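Local coordinates for ApeI dehydratase-like domain-containing protein (Pectobacterium atrosepticum, PDB 3ESI) that is of unknown function but belongs to the hotdog-fold ApeI dehydratase-like family, and so may act on acyl thioesters, at residues Phe99-Leu104 and Thr111-Lys116; Trp64-Ile69 and Gly115-Thr120. One frame throughout, in Å; residues are numbered along the deposited sequence.

Contact 1 of 2, residues Phe99-Leu104 and Thr111-Lys116; sequences FSYSIL and TASSGK
The ring of Phe99 lies across the backbone of Gly115, where two antiparallel strands of a beta hairpin run side by side. CB of Phe99 leaves the sheet on the face it shares with Tyr101 and Ser113. CG sits between the backbone N and the carbonyl carbon (chi1 73°), which swings the ring over the partner strand. CD2 then meets Gly115 O at 3.4 Å, and CD1 reaches Ser114 CA and Gly115 N. Further out, CE1 touches CA and C of Ser114, while CE2 rests on Gly115 CA. The tip, CZ, packs against Gly115 N. Gly115 CA lies over the ring face, 4.0 Å from the centroid of the Phe99 ring, in a CH-pi contact. With no side chain at Gly115, the ring can lie this close to the strand.

The same two residues form a hydrogen-bonded pair: Phe99 N gives to Gly115 O, and Gly115 N gives back to Phe99 O. Tyr101 N donates to Ser113 O at 2.8 Å in an almost straight bond. Ala112 and Ser113 both face Tyr101, a classic beta bulge: Tyr101 O takes a 2.7 Å bond from Ala112 N and a weak one of 3.5 Å from Ser113 N. Within the bulge, Ala112 CB points toward the other strand and packs on Ile103 CG1 at 4.1 Å. Ser113 OG comes within 3.3 Å of Tyr101 CD2, oblique to the ring, but its hydrogen bond is with Gln48 OE1. Tyr101 OH bonds to Gln48 O, which ties both side chains to helix 45-59. The pairing thus combines backbone hydrogen bonds with apolar packing on the helix-facing side, and the buried hydroxyls of Tyr101 and Ser113 find their partners on one helix residue.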
loop_
_atom_site.group_PDB
_atom_site.type_symbol
_atom_site.label_atom_id
_atom_site.label_comp_id
_atom_site.label_asym_id
_atom_site.label_seq_id
_atom_site.Cartn_x
_atom_site.Cartn_y
_atom_site.Cartn_z
ATOM N N PHE A 99 -2.833 11.979 -20.664
ATOM C CA PHE A 99 -3.803 10.908 -20.531
ATOM C C PHE A 99 -4.917 11.291 -19.582
ATOM O O PHE A 99 -4.761 12.182 -18.748
ATOM C CB PHE A 99 -3.126 9.632 -20.030
ATOM C CG PHE A 99 -2.734 9.682 -18.590
ATOM C CD1 PHE A 99 -3.673 9.449 -17.592
ATOM C CD2 PHE A 99 -1.417 9.958 -18.224
ATOM C CE1 PHE A 99 -3.310 9.488 -16.238
ATOM C CE2 PHE A 99 -1.041 10.000 -16.878
ATOM C CZ PHE A 99 -1.989 9.764 -15.881
ATOM N N SER A 100 -6.044 10.600 -19.715
ATOM C CA SER A 100 -7.186 10.848 -18.857
ATOM C C SER A 100 -8.073 9.607 -18.711
ATOM O O SER A 100 -8.483 9.004 -19.698
ATOM C CB SER A 100 -7.996 12.014 -19.413
ATOM O OG SER A 100 -9.091 12.296 -18.568
ATOM N N TYR A 101 -8.348 9.229 -17.467
ATOM C CA TYR A 101 -9.189 8.073 -17.165
ATOM C C TYR A 101 -10.505 8.554 -16.587
ATOM O O TYR A 101 -10.518 9.383 -15.680
ATOM C CB TYR A 101 -8.542 7.168 -16.106
ATOM C CG TYR A 101 -7.499 6.187 -16.592
ATOM C CD1 TYR A 101 -7.863 4.976 -17.183
ATOM C CD2 TYR A 101 -6.138 6.446 -16.406
ATOM C CE1 TYR A 101 -6.899 4.049 -17.568
ATOM C CE2 TYR A 101 -5.171 5.527 -16.788
ATOM C CZ TYR A 101 -5.555 4.335 -17.364
ATOM O OH TYR A 101 -4.587 3.428 -17.719
ATOM N N SER A 102 -11.614 8.030 -17.092
ATOM C CA SER A 102 -12.906 8.403 -16.530
ATOM C C SER A 102 -13.766 7.150 -16.343
ATOM O O SER A 102 -13.713 6.212 -17.139
ATOM C CB SER A 102 -13.615 9.470 -17.400
ATOM O OG SER A 102 -14.080 8.968 -18.639
ATOM N N ILE A 103 -14.517 7.130 -15.248
ATOM C CA ILE A 103 -15.392 6.010 -14.909
ATOM C C ILE A 103 -16.795 6.265 -15.433
ATOM O O ILE A 103 -17.376 7.321 -15.157
ATOM C CB ILE A 103 -15.507 5.838 -13.386
ATOM C CG1 ILE A 103 -14.130 5.570 -12.780
ATOM C CG2 ILE A 103 -16.471 4.710 -13.066
ATOM C CD1 ILE A 103 -14.111 5.615 -11.265
ATOM N N LEU A 104 -17.336 5.306 -16.186
ATOM C CA LEU A 104 -18.695 5.436 -16.725
ATOM C C LEU A 104 -19.645 4.591 -15.896
ATOM O O LEU A 104 -19.477 3.374 -15.805
ATOM C CB LEU A 104 -18.780 4.966 -18.191
ATOM C CG LEU A 104 -18.050 5.665 -19.356
ATOM C CD1 LEU A 104 -17.730 7.106 -18.989
ATOM C CD2 LEU A 104 -16.778 4.926 -19.702
ATOM N N THR A 111 -13.936 11.916 -13.740
ATOM C CA THR A 111 -12.519 11.747 -14.052
ATOM C C THR A 111 -11.932 10.983 -12.873
ATOM O O THR A 111 -12.200 11.323 -11.722
ATOM C CB THR A 111 -11.792 13.100 -14.180
ATOM O OG1 THR A 111 -12.438 13.901 -15.179
ATOM C CG2 THR A 111 -10.348 12.889 -14.589
ATOM N N ALA A 112 -11.148 9.945 -13.147
ATOM C CA ALA A 112 -10.563 9.156 -12.070
ATOM C C ALA A 112 -9.113 9.558 -11.846
ATOM O O ALA A 112 -8.628 9.604 -10.708
ATOM C CB ALA A 112 -10.654 7.664 -12.402
ATOM N N SER A 113 -8.424 9.843 -12.943
ATOM C CA SER A 113 -7.037 10.248 -12.869
ATOM C C SER A 113 -6.626 10.849 -14.201
ATOM O O SER A 113 -7.243 10.586 -15.226
ATOM C CB SER A 113 -6.157 9.046 -12.532
ATOM O OG SER A 113 -6.152 8.110 -13.592
ATOM N N SER A 114 -5.594 11.677 -14.183
ATOM C CA SER A 114 -5.103 12.302 -15.405
ATOM C C SER A 114 -3.668 12.699 -15.164
ATOM O O SER A 114 -3.218 12.711 -14.021
ATOM C CB SER A 114 -5.935 13.538 -15.738
ATOM O OG SER A 114 -6.051 14.402 -14.613
ATOM N N GLY A 115 -2.938 13.008 -16.226
ATOM C CA GLY A 115 -1.564 13.408 -16.025
ATOM C C GLY A 115 -0.795 13.631 -17.295
ATOM O O GLY A 115 -1.302 13.364 -18.384
ATOM N N LYS A 116 0.429 14.135 -17.148
ATOM C CA LYS A 116 1.297 14.389 -18.288
ATOM C C LYS A 116 2.591 13.622 -18.085
ATOM O O LYS A 116 3.186 13.655 -17.016
ATOM C CB LYS A 116 1.587 15.886 -18.439
ATOM C CG LYS A 116 2.634 16.194 -19.511
ATOM C CD LYS A 116 2.495 17.607 -20.085
ATOM C CE LYS A 116 2.493 18.669 -18.996
ATOM N NZ LYS A 116 2.394 20.040 -19.577
#

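Contact 2 of 2, residues Trp64-Ile69 and Gly115-Thr120; sequences WTFLSI and GKIKLT
A classic beta bulge marks the pairing of strand 64-74 with strand 108-121, antiparallel neighbours in the sheet of this hotdog fold. Leu67 and Ser68 both face Lys118. Their amides reach Lys118 O from the same face of its carbonyl plane, Leu67 N at 3.1 Å and Ser68 N at 3.2 Å. The bond from Ser68 N is the straighter, 169° at the hydrogen against 141° from Leu67 N. Lys118 N closes the pair with a 2.7 Å bond to Ser68 O. Beyond the bulge, Thr65 and Thr120 exchange two backbone hydrogen bonds.

Leu67 CB and CD2 both approach Thr120 OG1, each at 3.2 Å. On the other side of the sheet, the CG2 branch of Ile117 meets Phe66 CD1 at 3.8 Å, and the two side chains cross at about a right angle. Phe66 CG is anti to its backbone N (chi1 178°), and the ring lies with one face over Ser68 N. Trp64 turns the edge of its indole to Leu119: CE3 is 4.1 Å from Leu119 CB, and Leu119 C lies near the ring plane. Lys118 bends at chi2 and chi3. Its CB and CG run beside Ser68 OG, and NZ bonds to Lys94 O.

Helix 45-59 packs against Ile117 and Leu119, with Met53 touching both and also Phe66. The Trp64 ring meets Trp90 of strand 83-91 edge-to-face. Phe66 makes an edge-to-face contact with Phe31 of the second subunit, which places this outermost strand of the chain's sheet at the subunit boundary.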
loop_
_atom_site.group_PDB
_atom_site.type_symbol
_atom_site.label_atom_id
_atom_site.label_comp_id
_atom_site.label_asym_id
_atom_site.label_seq_id
_atom_site.Cartn_x
_atom_site.Cartn_y
_atom_site.Cartn_z
ATOM N N TRP A 64 8.956 5.304 -29.118
ATOM C CA TRP A 64 9.281 6.034 -27.898
ATOM C C TRP A 64 9.080 5.222 -26.622
ATOM O O TRP A 64 8.506 4.134 -26.639
ATOM C CB TRP A 64 8.441 7.305 -27.818
ATOM C CG TRP A 64 8.610 8.220 -28.998
ATOM C CD1 TRP A 64 8.340 7.932 -30.313
ATOM C CD2 TRP A 64 9.074 9.577 -28.970
ATOM N NE1 TRP A 64 8.607 9.031 -31.101
ATOM C CE2 TRP A 64 9.059 10.054 -30.305
ATOM C CE3 TRP A 64 9.501 10.437 -27.949
ATOM C CZ2 TRP A 64 9.454 11.358 -30.644
ATOM C CZ3 TRP A 64 9.895 11.738 -28.287
ATOM C CH2 TRP A 64 9.868 12.182 -29.625
ATOM N N THR A 65 9.582 5.754 -25.515
ATOM C CA THR A 65 9.436 5.114 -24.216
ATOM C C THR A 65 9.417 6.145 -23.106
ATOM O O THR A 65 9.731 7.327 -23.306
ATOM C CB THR A 65 10.566 4.112 -23.909
ATOM O OG1 THR A 65 11.837 4.727 -24.164
ATOM C CG2 THR A 65 10.408 2.853 -24.749
ATOM N N PHE A 66 9.043 5.672 -21.927
ATOM C CA PHE A 66 8.943 6.502 -20.740
ATOM C C PHE A 66 10.263 7.187 -20.357
ATOM O O PHE A 66 11.341 6.597 -20.474
ATOM C CB PHE A 66 8.468 5.625 -19.578
ATOM C CG PHE A 66 8.364 6.341 -18.253
ATOM C CD1 PHE A 66 7.155 6.914 -17.847
ATOM C CD2 PHE A 66 9.458 6.391 -17.383
ATOM C CE1 PHE A 66 7.034 7.520 -16.593
ATOM C CE2 PHE A 66 9.347 6.996 -16.130
ATOM C CZ PHE A 66 8.132 7.562 -15.731
ATOM N N LEU A 67 10.162 8.442 -19.920
ATOM C CA LEU A 67 11.327 9.182 -19.439
ATOM C C LEU A 67 10.960 9.610 -18.024
ATOM O O LEU A 67 11.648 9.264 -17.072
ATOM C CB LEU A 67 11.642 10.423 -20.289
ATOM C CG LEU A 67 12.807 11.258 -19.710
ATOM C CD1 LEU A 67 14.097 10.453 -19.708
ATOM C CD2 LEU A 67 12.983 12.538 -20.516
ATOM N N SER A 68 9.850 10.333 -17.890
ATOM C CA SER A 68 9.411 10.786 -16.574
ATOM C C SER A 68 7.957 11.222 -16.511
ATOM O O SER A 68 7.319 11.499 -17.528
ATOM C CB SER A 68 10.284 11.950 -16.092
ATOM O OG SER A 68 10.012 13.122 -16.839
ATOM N N ILE A 69 7.460 11.302 -15.283
ATOM C CA ILE A 69 6.094 11.713 -14.987
ATOM C C ILE A 69 6.111 13.203 -14.664
ATOM O O ILE A 69 6.575 13.598 -13.600
ATOM C CB ILE A 69 5.534 10.946 -13.749
ATOM C CG1 ILE A 69 6.605 10.877 -12.637
ATOM C CG2 ILE A 69 5.070 9.549 -14.141
ATOM C CD1 ILE A 69 7.915 10.050 -12.940
ATOM N N GLY A 115 -2.938 13.008 -16.226
ATOM C CA GLY A 115 -1.564 13.408 -16.025
ATOM C C GLY A 115 -0.795 13.631 -17.295
ATOM O O GLY A 115 -1.302 13.364 -18.384
ATOM N N LYS A 116 0.429 14.135 -17.148
ATOM C CA LYS A 116 1.297 14.389 -18.288
ATOM C C LYS A 116 2.591 13.622 -18.085
ATOM O O LYS A 116 3.186 13.655 -17.016
ATOM C CB LYS A 116 1.587 15.886 -18.439
ATOM C CG LYS A 116 2.634 16.194 -19.511
ATOM C CD LYS A 116 2.495 17.607 -20.085
ATOM C CE LYS A 116 2.493 18.669 -18.996
ATOM N NZ LYS A 116 2.394 20.040 -19.577
ATOM N N ILE A 117 3.017 12.929 -19.126
ATOM C CA ILE A 117 4.225 12.133 -19.072
ATOM C C ILE A 117 5.171 12.574 -20.185
ATOM O O ILE A 117 4.727 12.934 -21.281
ATOM C CB ILE A 117 3.866 10.649 -19.250
ATOM C CG1 ILE A 117 2.952 10.216 -18.102
ATOM C CG2 ILE A 117 5.116 9.796 -19.317
ATOM C CD1 ILE A 117 2.394 8.835 -18.273
ATOM N N LYS A 118 6.470 12.572 -19.900
ATOM C CA LYS A 118 7.455 12.948 -20.900
ATOM C C LYS A 118 8.000 11.640 -21.446
ATOM O O LYS A 118 8.247 10.716 -20.674
ATOM C CB LYS A 118 8.598 13.754 -20.266
ATOM C CG LYS A 118 8.178 15.039 -19.542
ATOM C CD LYS A 118 7.685 16.128 -20.500
ATOM C CE LYS A 118 8.787 16.595 -21.448
ATOM N NZ LYS A 118 8.292 17.647 -22.376
ATOM N N LEU A 119 8.160 11.552 -22.765
ATOM C CA LEU A 119 8.703 10.347 -23.397
ATOM C C LEU A 119 9.991 10.712 -24.144
ATOM O O LEU A 119 10.253 11.888 -24.393
ATOM C CB LEU A 119 7.694 9.743 -24.383
ATOM C CG LEU A 119 6.271 9.397 -23.909
ATOM C CD1 LEU A 119 5.540 8.675 -25.047
ATOM C CD2 LEU A 119 6.308 8.529 -22.653
ATOM N N THR A 120 10.798 9.714 -24.494
ATOM C CA THR A 120 12.044 9.970 -25.210
ATOM C C THR A 120 12.252 8.946 -26.321
ATOM O O THR A 120 11.803 7.802 -26.221
ATOM C CB THR A 120 13.287 9.877 -24.274
ATOM O OG1 THR A 120 13.062 10.646 -23.094
ATOM C CG2 THR A 120 14.530 10.427 -24.966
#

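In the fold
Contacts 1 and 2 lie on the same antiparallel sheet, with their centres about 16 Å apart. Strand 108-121 serves both, pairing with strand 96-105 in contact 1 and with strand 64-74 in contact 2. Along the chain, 64-69 comes first, then 99-104, and 111-116 and 115-120 overlap at Gly115 and Lys116. Contact 1 lies within the hairpin of strands 96-105 and 108-121, while contact 2 brings together segments 46 residues apart. The two meet where Phe99 CE2 packs on Ile117 CD1, 3.9 Å away. Helix 45-59 lies against both, consistent with the hotdog arrangement of a sheet wrapped round a helix. One strand thus joins the buried hairpin to the subunit boundary.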